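Local coordinates for protein N-terminal acetyltransferase B complex subunit MDM20 (Candida albicans, PDB 5K04) that serves as the non-catalytic subunit of the NatB N-terminal acetyltransferase complex, probably scaffolding its partner subunit NAT3, at residues 131-136 against 482-487; 155-160 against 167-172; 188-193 against 487-492; 198-203 against 216-221. All coordinates share one frame; numbering follows the deposited sequence.

Overall arrangement
Following the chain from its N terminus, helix 126-138 opens interaction 1, which closes only at 482-487, so it spans a loop of 345 residues, mostly helical. Within that loop interaction 2 is a short closure between helices 143-157 and 162-177. Interaction 3 opens next, at 188-193, and ends at 487-492; it starts inside interaction 1 and finishes beyond it, so the two cross, sharing G487 at the bend between helices 456-485 and 489-503. Interaction 4, between helices 197-204 and 213-225, is local and lies within the loops of both long-range contacts. The two local hairpins thus belong to a helical array that interactions 1 and 3 tie to the corner following the long helix 456-485.

Interaction 1: 131-136 against 482-487; sequences RIFMYL and QGFDNG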
loop_
_atom_site.group_PDB
_atom_site.type_symbol
_atom_site.label_atom_id
_atom_site.label_comp_id
_atom_site.label_asym_id
_atom_site.label_seq_id
_atom_site.Cartn_x
_atom_site.Cartn_y
_atom_site.Cartn_z
ATOM N N ARG A 131 24.690 -13.132 8.255
ATOM C CA ARG A 131 26.089 -12.967 8.620
ATOM C C ARG A 131 26.235 -12.157 9.905
ATOM O O ARG A 131 27.042 -12.503 10.774
ATOM C CB ARG A 131 26.865 -12.314 7.475
ATOM C CG ARG A 131 28.362 -12.215 7.757
ATOM C CD ARG A 131 29.197 -12.536 6.517
ATOM N NE ARG A 131 29.063 -11.526 5.470
ATOM C CZ ARG A 131 28.508 -11.738 4.282
ATOM N NH1 ARG A 131 28.032 -12.936 3.967
ATOM N NH2 ARG A 131 28.434 -10.748 3.405
ATOM N N ILE A 132 25.467 -11.074 10.045
ATOM C CA ILE A 132 25.523 -10.286 11.275
ATOM C C ILE A 132 25.137 -11.147 12.460
ATOM O O ILE A 132 25.824 -11.180 13.488
ATOM C CB ILE A 132 24.603 -9.061 11.179
ATOM C CG1 ILE A 132 25.134 -8.096 10.129
ATOM C CG2 ILE A 132 24.469 -8.399 12.557
ATOM C CD1 ILE A 132 24.138 -7.010 9.760
ATOM N N PHE A 133 24.023 -11.862 12.322
ATOM C CA PHE A 133 23.528 -12.698 13.395
ATOM C C PHE A 133 24.489 -13.837 13.716
ATOM O O PHE A 133 24.572 -14.269 14.871
ATOM C CB PHE A 133 22.141 -13.208 13.007
ATOM C CG PHE A 133 21.118 -12.108 12.872
ATOM C CD1 PHE A 133 21.321 -10.876 13.472
ATOM C CD2 PHE A 133 19.955 -12.301 12.160
ATOM C CE1 PHE A 133 20.376 -9.849 13.355
ATOM C CE2 PHE A 133 19.007 -11.284 12.041
ATOM C CZ PHE A 133 19.227 -10.057 12.634
ATOM N N MET A 134 25.241 -14.314 12.724
ATOM C CA MET A 134 26.237 -15.347 12.986
ATOM C C MET A 134 27.315 -14.839 13.942
ATOM O O MET A 134 27.628 -15.490 14.945
ATOM C CB MET A 134 26.850 -15.835 11.666
ATOM C CG MET A 134 27.843 -17.021 11.806
ATOM S SD MET A 134 29.498 -16.538 12.244
ATOM C CE MET A 134 29.894 -15.727 10.718
ATOM N N TYR A 135 27.906 -13.678 13.637
ATOM C CA TYR A 135 28.894 -13.087 14.542
ATOM C C TYR A 135 28.282 -12.791 15.905
ATOM O O TYR A 135 28.897 -13.040 16.946
ATOM C CB TYR A 135 29.466 -11.804 13.941
ATOM C CG TYR A 135 30.488 -12.021 12.850
ATOM C CD1 TYR A 135 31.771 -12.444 13.158
ATOM C CD2 TYR A 135 30.181 -11.774 11.513
ATOM C CE1 TYR A 135 32.731 -12.632 12.171
ATOM C CE2 TYR A 135 31.139 -11.959 10.511
ATOM C CZ TYR A 135 32.414 -12.394 10.853
ATOM O OH TYR A 135 33.378 -12.594 9.895
ATOM N N LEU A 136 27.063 -12.267 15.911
ATOM C CA LEU A 136 26.430 -11.847 17.150
ATOM C C LEU A 136 26.080 -13.040 18.032
ATOM O O LEU A 136 26.018 -12.917 19.261
ATOM C CB LEU A 136 25.188 -11.028 16.810
ATOM C CG LEU A 136 24.495 -10.335 17.974
ATOM C CD1 LEU A 136 25.454 -9.371 18.659
ATOM C CD2 LEU A 136 23.254 -9.619 17.476
ATOM N N GLN A 482 12.312 -3.083 16.899
ATOM C CA GLN A 482 11.561 -3.490 18.084
ATOM C C GLN A 482 11.015 -4.901 17.933
ATOM O O GLN A 482 10.967 -5.664 18.905
ATOM C CB GLN A 482 10.414 -2.509 18.333
ATOM C CG GLN A 482 10.840 -1.120 18.748
ATOM C CD GLN A 482 9.667 -0.150 18.780
ATOM O OE1 GLN A 482 8.522 -0.526 18.505
ATOM N NE2 GLN A 482 9.946 1.109 19.116
ATOM N N GLY A 483 10.563 -5.254 16.729
ATOM C CA GLY A 483 10.081 -6.606 16.510
ATOM C C GLY A 483 11.162 -7.645 16.739
ATOM O O GLY A 483 10.887 -8.724 17.257
ATOM N N PHE A 484 12.406 -7.343 16.336
ATOM C CA PHE A 484 13.518 -8.228 16.673
ATOM C C PHE A 484 13.831 -8.194 18.169
ATOM O O PHE A 484 14.039 -9.245 18.782
ATOM C CB PHE A 484 14.757 -7.851 15.858
ATOM C CG PHE A 484 14.858 -8.540 14.515
ATOM C CD1 PHE A 484 15.425 -9.805 14.410
ATOM C CD2 PHE A 484 14.423 -7.907 13.358
ATOM C CE1 PHE A 484 15.535 -10.429 13.182
ATOM C CE2 PHE A 484 14.522 -8.523 12.123
ATOM C CZ PHE A 484 15.077 -9.795 12.034
ATOM N N ASP A 485 13.882 -6.992 18.769
ATOM C CA ASP A 485 14.243 -6.873 20.184
ATOM C C ASP A 485 13.251 -7.611 21.064
ATOM O O ASP A 485 13.631 -8.270 22.039
ATOM C CB ASP A 485 14.296 -5.406 20.614
ATOM C CG ASP A 485 15.592 -4.723 20.220
ATOM O OD1 ASP A 485 16.469 -5.384 19.620
ATOM O OD2 ASP A 485 15.707 -3.518 20.508
ATOM N N ASN A 486 11.975 -7.455 20.776
ATOM C CA ASN A 486 10.995 -8.367 21.320
ATOM C C ASN A 486 10.622 -9.804 21.017
ATOM O O ASN A 486 9.626 -10.310 21.510
ATOM C CB ASN A 486 9.650 -7.659 21.452
ATOM C CG ASN A 486 9.777 -6.347 22.262
ATOM O OD1 ASN A 486 9.670 -6.343 23.485
ATOM N ND2 ASN A 486 10.058 -5.244 21.570
ATOM N N GLY A 487 11.336 -10.456 20.156
ATOM C CA GLY A 487 10.694 -11.723 19.842
ATOM C C GLY A 487 9.511 -12.057 18.978
ATOM O O GLY A 487 8.924 -13.126 19.134
#
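F133 and F484 reach each other across 11.4 Å of CA separation and carry the whole contact. The aromatic pairing is oblique: centroids lie 5.6 Å apart with the planes at 49°, so it is neither a parallel stack nor a T. One carbon of F484 does the touching, CE1 sitting 3.8 Å from CZ of F133 and equally near its CE2. F133 is aimed there from the helix by a first torsion of -64°, which sets CG opposite its own carbonyl carbon. The pair belongs to a buried aromatic cluster: F117 and W148 meet both rings, each edge-to-face with F484, and so join helices 109-120, 126-138 and 143-157 to the end of helix 456-485.

That helix finishes in a Schellman motif, with G487 at positive phi, three residues beyond F484. No hydrogen bond passes between the two segments. At this helix end Q482 O receives two donors of N486 from opposite faces of its plane, the backbone N at 2.8 Å and the side-chain ND2 at 2.8 Å, and the second bond fixes the amide of N486 over the last turn. G487 N binds F484 O at 3.3 Å, and the same carbonyl also takes the indole NH of W148. Outside the cluster, I37 of the NAT3 subunit packs on both Q482 and N486.

Interaction 2: 155-160 against 167-172; sequences LLLQEG and LYNSLG
L156 packs over Y168 where helices 143-157 and 162-177 form an antiparallel helical hairpin, the building unit of alpha-solenoid folds such as the TPR superhelices. L156 comes in over one face of the tyrosine ring. Its CD1 stands 4.0 Å from the ring centroid, only 16° off the normal, in a CH-pi contact displaced toward the rim on the hydroxyl side; the nearest ring atom is CZ, at 3.9 Å. CB of L156 lies lower on the same side chain, 3.9 Å from CD2 of Y168, so CB borders the CD2-CE2 side while CD1 covers the face. A first torsion of -70° turns the ring of Y168 away from its own carbonyl carbon and out toward the opposite helix. F126, K127 and N130 of helix 126-138 also pack on L156, which is buried.

The other half is just as close but nearer to solvent. L157 is partly exposed and runs past Y168 in the opposite sense, putting CD2 3.9 Å from the tyrosine CB, at the ring's edge and near its plane. Just beyond it the chain leaves the helix into the exposed turn Q158-G160, the loose end, which takes no part in the packing. N169 meets L157 crosswise and makes no hydrogen bond to 155-160; its amide nitrogen ND2 is instead taken by the carbonyl of F194. What remains is plain van der Waals contact, with OD1 of N169 resting 3.7 Å from CD1 of L157.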
loop_
_atom_site.group_PDB
_atom_site.type_symbol
_atom_site.label_atom_id
_atom_site.label_comp_id
_atom_site.label_asym_id
_atom_site.label_seq_id
_atom_site.Cartn_x
_atom_site.Cartn_y
_atom_site.Cartn_z
ATOM N N LEU A 155 14.534 -16.435 6.491
ATOM C CA LEU A 155 14.550 -15.286 5.590
ATOM C C LEU A 155 15.329 -15.591 4.323
ATOM O O LEU A 155 14.874 -15.281 3.216
ATOM C CB LEU A 155 15.151 -14.078 6.291
ATOM C CG LEU A 155 14.342 -13.477 7.444
ATOM C CD1 LEU A 155 15.041 -12.196 7.906
ATOM C CD2 LEU A 155 12.871 -13.193 7.032
ATOM N N LEU A 156 16.509 -16.209 4.479
ATOM C CA LEU A 156 17.340 -16.582 3.335
ATOM C C LEU A 156 16.633 -17.595 2.454
ATOM O O LEU A 156 16.645 -17.481 1.224
ATOM C CB LEU A 156 18.661 -17.178 3.817
ATOM C CG LEU A 156 19.799 -16.271 4.226
ATOM C CD1 LEU A 156 20.931 -17.123 4.802
ATOM C CD2 LEU A 156 20.263 -15.463 3.016
ATOM N N LEU A 157 16.022 -18.609 3.079
ATOM C CA LEU A 157 15.288 -19.639 2.349
ATOM C C LEU A 157 14.193 -19.053 1.472
ATOM O O LEU A 157 13.743 -19.717 0.530
ATOM C CB LEU A 157 14.672 -20.634 3.329
ATOM C CG LEU A 157 15.644 -21.665 3.879
ATOM C CD1 LEU A 157 15.020 -22.427 5.037
ATOM C CD2 LEU A 157 16.037 -22.597 2.758
ATOM N N GLN A 158 13.754 -17.828 1.771
ATOM C CA GLN A 158 12.708 -17.161 1.019
ATOM C C GLN A 158 13.260 -16.452 -0.203
ATOM O O GLN A 158 12.593 -15.572 -0.753
ATOM C CB GLN A 158 11.947 -16.166 1.916
ATOM C CG GLN A 158 11.291 -16.769 3.144
ATOM C CD GLN A 158 10.520 -18.003 2.807
ATOM O OE1 GLN A 158 10.854 -19.106 3.243
ATOM N NE2 GLN A 158 9.526 -17.848 1.961
ATOM N N GLU A 159 14.473 -16.788 -0.626
ATOM C CA GLU A 159 15.081 -16.121 -1.773
ATOM C C GLU A 159 15.388 -17.043 -2.946
ATOM O O GLU A 159 15.363 -16.578 -4.088
ATOM C CB GLU A 159 16.355 -15.378 -1.345
ATOM C CG GLU A 159 16.046 -14.238 -0.374
ATOM C CD GLU A 159 17.182 -13.238 -0.245
ATOM O OE1 GLU A 159 18.357 -13.661 -0.173
ATOM O OE2 GLU A 159 16.892 -12.020 -0.223
ATOM N N GLY A 160 15.662 -18.319 -2.713
ATOM C CA GLY A 160 15.644 -19.309 -3.771
ATOM C C GLY A 160 16.974 -19.849 -4.295
ATOM O O GLY A 160 16.992 -20.416 -5.397
ATOM N N LEU A 167 21.119 -26.973 3.560
ATOM C CA LEU A 167 22.012 -26.517 4.620
ATOM C C LEU A 167 21.335 -25.481 5.508
ATOM O O LEU A 167 21.388 -25.572 6.742
ATOM C CB LEU A 167 23.280 -25.936 4.007
ATOM C CG LEU A 167 24.203 -25.208 4.975
ATOM C CD1 LEU A 167 24.923 -26.195 5.857
ATOM C CD2 LEU A 167 25.183 -24.361 4.188
ATOM N N TYR A 168 20.710 -24.471 4.884
ATOM C CA TYR A 168 20.060 -23.399 5.634
ATOM C C TYR A 168 18.974 -23.954 6.545
ATOM O O TYR A 168 18.802 -23.503 7.683
ATOM C CB TYR A 168 19.465 -22.372 4.668
ATOM C CG TYR A 168 20.468 -21.521 3.893
ATOM C CD1 TYR A 168 21.808 -21.474 4.252
ATOM C CD2 TYR A 168 20.054 -20.735 2.817
ATOM C CE1 TYR A 168 22.712 -20.680 3.553
ATOM C CE2 TYR A 168 20.948 -19.941 2.119
ATOM C CZ TYR A 168 22.270 -19.915 2.490
ATOM O OH TYR A 168 23.159 -19.132 1.787
ATOM N N ASN A 169 18.237 -24.946 6.059
ATOM C CA ASN A 169 17.159 -25.525 6.843
ATOM C C ASN A 169 17.695 -26.353 7.997
ATOM O O ASN A 169 17.109 -26.361 9.085
ATOM C CB ASN A 169 16.285 -26.379 5.937
ATOM C CG ASN A 169 14.956 -26.607 6.515
ATOM O OD1 ASN A 169 14.066 -25.756 6.407
ATOM N ND2 ASN A 169 14.807 -27.736 7.207
ATOM N N SER A 170 18.807 -27.060 7.768
ATOM C CA SER A 170 19.425 -27.868 8.814
ATOM C C SER A 170 20.043 -27.000 9.902
ATOM O O SER A 170 20.020 -27.366 11.082
ATOM C CB SER A 170 20.485 -28.782 8.195
ATOM O OG SER A 170 21.455 -29.121 9.158
ATOM N N LEU A 171 20.624 -25.857 9.524
ATOM C CA LEU A 171 21.246 -24.991 10.525
ATOM C C LEU A 171 20.191 -24.295 11.373
ATOM O O LEU A 171 20.381 -24.108 12.579
ATOM C CB LEU A 171 22.170 -23.967 9.850
ATOM C CG LEU A 171 23.454 -24.486 9.184
ATOM C CD1 LEU A 171 24.052 -23.419 8.307
ATOM C CD2 LEU A 171 24.509 -24.968 10.191
ATOM N N GLY A 172 19.072 -23.896 10.764
ATOM C CA GLY A 172 18.029 -23.239 11.538
ATOM C C GLY A 172 17.335 -24.198 12.485
ATOM O O GLY A 172 17.058 -23.859 13.640
#

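Interaction 3: 188-193 against 487-492; sequences IYVYTL and GVFNKL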
loop_
_atom_site.group_PDB
_atom_site.type_symbol
_atom_site.label_atom_id
_atom_site.label_comp_id
_atom_site.label_asym_id
_atom_site.label_seq_id
_atom_site.Cartn_x
_atom_site.Cartn_y
_atom_site.Cartn_z
ATOM N N ILE A 188 8.326 -21.502 19.122
ATOM C CA ILE A 188 7.761 -22.667 18.447
ATOM C C ILE A 188 7.495 -22.350 16.980
ATOM O O ILE A 188 7.817 -23.149 16.091
ATOM C CB ILE A 188 6.487 -23.130 19.180
ATOM C CG1 ILE A 188 6.832 -23.633 20.592
ATOM C CG2 ILE A 188 5.770 -24.199 18.382
ATOM C CD1 ILE A 188 5.620 -23.993 21.455
ATOM N N TYR A 189 6.939 -21.165 16.702
ATOM C CA TYR A 189 6.728 -20.748 15.318
ATOM C C TYR A 189 8.028 -20.835 14.511
ATOM O O TYR A 189 8.060 -21.443 13.434
ATOM C CB TYR A 189 6.144 -19.330 15.287
ATOM C CG TYR A 189 6.119 -18.689 13.904
ATOM C CD1 TYR A 189 5.099 -18.981 12.988
ATOM C CD2 TYR A 189 7.115 -17.783 13.516
ATOM C CE1 TYR A 189 5.085 -18.404 11.706
ATOM C CE2 TYR A 189 7.097 -17.181 12.250
ATOM C CZ TYR A 189 6.087 -17.506 11.351
ATOM O OH TYR A 189 6.075 -16.930 10.117
ATOM N N VAL A 190 9.121 -20.261 15.039
ATOM C CA VAL A 190 10.386 -20.239 14.303
ATOM C C VAL A 190 10.815 -21.653 13.960
ATOM O O VAL A 190 11.223 -21.943 12.828
ATOM C CB VAL A 190 11.485 -19.517 15.109
ATOM C CG1 VAL A 190 12.830 -19.615 14.373
ATOM C CG2 VAL A 190 11.128 -18.068 15.309
ATOM N N TYR A 191 10.735 -22.550 14.947
ATOM C CA TYR A 191 11.098 -23.948 14.750
ATOM C C TYR A 191 10.321 -24.552 13.579
ATOM O O TYR A 191 10.905 -25.219 12.717
ATOM C CB TYR A 191 10.853 -24.717 16.062
ATOM C CG TYR A 191 11.396 -26.120 16.095
ATOM C CD1 TYR A 191 12.620 -26.419 15.528
ATOM C CD2 TYR A 191 10.692 -27.150 16.703
ATOM C CE1 TYR A 191 13.118 -27.707 15.539
ATOM C CE2 TYR A 191 11.195 -28.447 16.729
ATOM C CZ TYR A 191 12.403 -28.722 16.149
ATOM O OH TYR A 191 12.904 -30.015 16.179
ATOM N N THR A 192 8.999 -24.296 13.514
ATOM C CA THR A 192 8.171 -24.876 12.454
ATOM C C THR A 192 8.599 -24.420 11.068
ATOM O O THR A 192 8.275 -25.091 10.083
ATOM C CB THR A 192 6.699 -24.518 12.630
ATOM O OG1 THR A 192 6.540 -23.107 12.480
ATOM C CG2 THR A 192 6.182 -24.968 13.993
ATOM N N LEU A 193 9.325 -23.300 10.965
ATOM C CA LEU A 193 9.770 -22.843 9.652
ATOM C C LEU A 193 10.745 -23.815 8.997
ATOM O O LEU A 193 10.964 -23.725 7.789
ATOM C CB LEU A 193 10.418 -21.461 9.757
ATOM C CG LEU A 193 9.534 -20.363 10.360
ATOM C CD1 LEU A 193 10.384 -19.129 10.642
ATOM C CD2 LEU A 193 8.347 -20.030 9.427
ATOM N N GLY A 487 11.336 -10.456 20.156
ATOM C CA GLY A 487 10.694 -11.723 19.842
ATOM C C GLY A 487 9.511 -12.057 18.978
ATOM O O GLY A 487 8.924 -13.126 19.134
ATOM N N VAL A 488 9.122 -11.131 18.098
ATOM C CA VAL A 488 7.824 -11.220 17.439
ATOM C C VAL A 488 8.010 -11.737 16.023
ATOM O O VAL A 488 7.644 -11.078 15.042
ATOM C CB VAL A 488 7.106 -9.862 17.462
ATOM C CG1 VAL A 488 5.607 -10.070 17.393
ATOM C CG2 VAL A 488 7.478 -9.102 18.730
ATOM N N PHE A 489 8.553 -12.952 15.926
ATOM C CA PHE A 489 8.878 -13.544 14.630
ATOM C C PHE A 489 7.625 -13.842 13.803
ATOM O O PHE A 489 7.688 -13.837 12.567
ATOM C CB PHE A 489 9.727 -14.790 14.876
ATOM C CG PHE A 489 10.939 -14.519 15.736
ATOM C CD1 PHE A 489 12.039 -13.877 15.208
ATOM C CD2 PHE A 489 10.956 -14.867 17.071
ATOM C CE1 PHE A 489 13.130 -13.596 15.988
ATOM C CE2 PHE A 489 12.037 -14.601 17.852
ATOM C CZ PHE A 489 13.131 -13.960 17.313
ATOM N N ASN A 490 6.485 -14.091 14.476
ATOM C CA ASN A 490 5.123 -14.139 13.922
ATOM C C ASN A 490 4.805 -13.049 12.903
ATOM O O ASN A 490 3.962 -13.245 12.022
ATOM C CB ASN A 490 4.080 -14.006 15.055
ATOM C CG ASN A 490 3.581 -15.325 15.503
ATOM O OD1 ASN A 490 3.722 -16.312 14.787
ATOM N ND2 ASN A 490 2.984 -15.375 16.678
ATOM N N LYS A 491 5.421 -11.876 13.070
ATOM C CA LYS A 491 5.052 -10.673 12.347
ATOM C C LYS A 491 6.216 -10.035 11.622
ATOM O O LYS A 491 5.997 -9.106 10.834
ATOM C CB LYS A 491 4.466 -9.634 13.315
ATOM C CG LYS A 491 3.390 -10.161 14.259
ATOM C CD LYS A 491 2.127 -10.604 13.494
ATOM C CE LYS A 491 0.948 -10.869 14.462
ATOM N NZ LYS A 491 -0.191 -11.555 13.780
ATOM N N LEU A 492 7.445 -10.494 11.890
ATOM C CA LEU A 492 8.644 -9.801 11.430
ATOM C C LEU A 492 8.728 -9.773 9.913
ATOM O O LEU A 492 8.983 -8.720 9.313
ATOM C CB LEU A 492 9.882 -10.479 12.012
ATOM C CG LEU A 492 10.510 -9.711 13.166
ATOM C CD1 LEU A 492 11.779 -10.401 13.654
ATOM C CD2 LEU A 492 10.775 -8.243 12.743
#
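Y189 lays the face of its ring against N490. The amide oxygen OD1 sits over that face toward the rim, 3.5 Å from CG of Y189, with amide and ring planes 62° apart. CA of N490 also lies over the ring, 4.3 Å from its centroid, in a CH-pi contact. Farther along the ring, the backbone carbonyl O of F489 approaches CE2 of Y189 obliquely at 3.4 Å. Y189 reaches the start of helix 489-503 because its first torsion (169°) carries CG to the far side from its N. Beside it V190 fills in: CG2 meets CG of the F489 ring at 3.6 Å, and is about as near to its CB, so one methyl wedges against both the stem and the base of the phenylalanine.

Second-shell bonds probably help to position N490: its backbone N donates to Q186 OE1, and ND2 has a weak bond to D212. Its carbonyl accepts from Q8 of the NAT3 subunit, whose F7 carbonyl takes the ammonium of K491, so the turn that supports Y189 on one side carries part of the subunit interface on the other.

Seen in the fold, helix 185-192 lies among helices 162-177, touched through V190 and Y191, and 213-225, which Y189 and N490 both meet at E214. Helix 143-157 lies against F489 through L147 and F151, next to the beginning of helix 489-503.

Interaction 4: 198-203 against 216-221; sequences KEIEQV and KLLYMK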
loop_
_atom_site.group_PDB
_atom_site.type_symbol
_atom_site.label_atom_id
_atom_site.label_comp_id
_atom_site.label_asym_id
_atom_site.label_seq_id
_atom_site.Cartn_x
_atom_site.Cartn_y
_atom_site.Cartn_z
ATOM N N LYS A 198 4.857 -33.493 8.496
ATOM C CA LYS A 198 4.832 -34.609 9.441
ATOM C C LYS A 198 5.441 -34.206 10.773
ATOM O O LYS A 198 4.902 -34.534 11.840
ATOM C CB LYS A 198 5.585 -35.815 8.875
ATOM C CG LYS A 198 4.923 -36.483 7.694
ATOM C CD LYS A 198 3.604 -37.136 8.089
ATOM C CE LYS A 198 3.802 -38.553 8.608
ATOM N NZ LYS A 198 2.499 -39.299 8.704
ATOM N N GLU A 199 6.574 -33.502 10.729
ATOM C CA GLU A 199 7.239 -33.095 11.959
ATOM C C GLU A 199 6.422 -32.041 12.699
ATOM O O GLU A 199 6.321 -32.078 13.930
ATOM C CB GLU A 199 8.645 -32.586 11.636
ATOM C CG GLU A 199 9.602 -33.642 11.098
ATOM C CD GLU A 199 10.883 -33.032 10.519
ATOM O OE1 GLU A 199 10.791 -32.020 9.787
ATOM O OE2 GLU A 199 11.978 -33.567 10.805
ATOM N N ILE A 200 5.817 -31.109 11.958
ATOM C CA ILE A 200 4.986 -30.067 12.564
ATOM C C ILE A 200 3.872 -30.689 13.411
ATOM O O ILE A 200 3.640 -30.284 14.557
ATOM C CB ILE A 200 4.421 -29.137 11.473
ATOM C CG1 ILE A 200 5.527 -28.248 10.884
ATOM C CG2 ILE A 200 3.281 -28.297 12.014
ATOM C CD1 ILE A 200 5.046 -27.332 9.772
ATOM N N GLU A 201 3.150 -31.670 12.857
ATOM C CA GLU A 201 2.078 -32.310 13.624
ATOM C C GLU A 201 2.626 -32.971 14.879
ATOM O O GLU A 201 2.061 -32.832 15.971
ATOM C CB GLU A 201 1.337 -33.357 12.785
ATOM C CG GLU A 201 0.216 -34.018 13.601
ATOM C CD GLU A 201 -0.596 -35.063 12.833
ATOM O OE1 GLU A 201 -0.245 -35.372 11.666
ATOM O OE2 GLU A 201 -1.583 -35.581 13.416
ATOM N N GLN A 202 3.721 -33.720 14.723
ATOM C CA GLN A 202 4.346 -34.393 15.851
ATOM C C GLN A 202 4.789 -33.387 16.914
ATOM O O GLN A 202 4.571 -33.602 18.108
ATOM C CB GLN A 202 5.520 -35.240 15.335
ATOM C CG GLN A 202 6.225 -36.048 16.379
ATOM C CD GLN A 202 5.267 -36.937 17.164
ATOM O OE1 GLN A 202 4.370 -37.560 16.597
ATOM N NE2 GLN A 202 5.459 -36.989 18.478
ATOM N N VAL A 203 5.377 -32.265 16.495
ATOM C CA VAL A 203 5.836 -31.257 17.449
ATOM C C VAL A 203 4.654 -30.577 18.128
ATOM O O VAL A 203 4.560 -30.546 19.360
ATOM C CB VAL A 203 6.739 -30.229 16.747
ATOM C CG1 VAL A 203 7.083 -29.073 17.701
ATOM C CG2 VAL A 203 7.993 -30.906 16.254
ATOM N N LYS A 216 -2.379 -22.865 15.790
ATOM C CA LYS A 216 -3.561 -23.701 15.601
ATOM C C LYS A 216 -3.842 -23.897 14.124
ATOM O O LYS A 216 -4.092 -25.017 13.667
ATOM C CB LYS A 216 -4.780 -23.085 16.290
ATOM C CG LYS A 216 -4.718 -23.050 17.817
ATOM C CD LYS A 216 -6.061 -22.587 18.399
ATOM C CE LYS A 216 -5.944 -22.281 19.906
ATOM N NZ LYS A 216 -7.240 -21.799 20.474
ATOM N N LEU A 217 -3.789 -22.806 13.352
ATOM C CA LEU A 217 -4.012 -22.917 11.914
ATOM C C LEU A 217 -2.948 -23.788 11.273
ATOM O O LEU A 217 -3.249 -24.629 10.421
ATOM C CB LEU A 217 -4.031 -21.530 11.278
ATOM C CG LEU A 217 -5.203 -20.641 11.723
ATOM C CD1 LEU A 217 -5.104 -19.205 11.151
ATOM C CD2 LEU A 217 -6.538 -21.265 11.382
ATOM N N LEU A 218 -1.695 -23.604 11.694
ATOM C CA LEU A 218 -0.593 -24.405 11.181
ATOM C C LEU A 218 -0.765 -25.874 11.553
ATOM O O LEU A 218 -0.510 -26.766 10.737
ATOM C CB LEU A 218 0.718 -23.850 11.729
ATOM C CG LEU A 218 1.998 -24.487 11.189
ATOM C CD1 LEU A 218 2.129 -24.275 9.677
ATOM C CD2 LEU A 218 3.204 -23.932 11.931
ATOM N N TYR A 219 -1.211 -26.138 12.786
ATOM C CA TYR A 219 -1.452 -27.505 13.219
ATOM C C TYR A 219 -2.521 -28.173 12.362
ATOM O O TYR A 219 -2.388 -29.343 11.982
ATOM C CB TYR A 219 -1.854 -27.501 14.695
ATOM C CG TYR A 219 -1.979 -28.865 15.335
ATOM C CD1 TYR A 219 -1.042 -29.862 15.106
ATOM C CD2 TYR A 219 -3.023 -29.136 16.211
ATOM C CE1 TYR A 219 -1.171 -31.107 15.716
ATOM C CE2 TYR A 219 -3.157 -30.369 16.818
ATOM C CZ TYR A 219 -2.234 -31.356 16.567
ATOM O OH TYR A 219 -2.370 -32.591 17.166
ATOM N N MET A 220 -3.602 -27.444 12.060
ATOM C CA MET A 220 -4.696 -28.029 11.291
ATOM C C MET A 220 -4.277 -28.262 9.843
ATOM O O MET A 220 -4.621 -29.289 9.249
ATOM C CB MET A 220 -5.943 -27.133 11.371
ATOM C CG MET A 220 -6.778 -27.330 12.651
ATOM S SD MET A 220 -8.384 -26.591 12.622
ATOM C CE MET A 220 -7.889 -24.965 12.942
ATOM N N LYS A 221 -3.514 -27.324 9.270
ATOM C CA LYS A 221 -3.019 -27.482 7.908
ATOM C C LYS A 221 -2.084 -28.680 7.796
ATOM O O LYS A 221 -2.126 -29.423 6.808
ATOM C CB LYS A 221 -2.302 -26.201 7.483
ATOM C CG LYS A 221 -1.638 -26.284 6.145
ATOM C CD LYS A 221 -0.876 -25.004 5.825
ATOM C CE LYS A 221 -0.252 -25.126 4.443
ATOM N NZ LYS A 221 0.588 -23.965 4.104
HETATM O O HOH W 1 -1.887 -34.942 15.834
#
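I200, Y219 and L218 contribute most of the buried surface here, with E201 close behind, where helices 197-204 and 213-225 run antiparallel as a helical hairpin, joined by an eight-residue connection. I200 points toward the other helix and crosses L218 at about a right angle. Its CG2, anti to the backbone N, comes 4.1 Å from CG of L218, a relaxed apolar contact on one side of the interface. Around this pair the packing continues, A222 lying on I200 and T192 of helix 185-192 on L218.

Y219 takes the more polar half, where its side chain crosses that of E201 at a slant. The tyrosine's first torsion (chi1 -173°) swings the ring over to helix 197-204, where CE1 lies 3.7 Å from the backbone O of E201, an oblique approach, and 3.9 Å from CG of the same glutamate. Y235 of helix 229-242 adds an edge-to-face neighbour to the tyrosine ring. The glutamate chain is fully extended, and its carboxylate plane stands 68° from the ring. Its two oxygens are used separately: OE1 is held by S228 and N226, which probably steadies the group, while OE2 looks toward the tyrosine. A single water spans the remaining distance, donating to OE2 of E201 at 2.5 Å and lying 2.7 Å from OH of Y219.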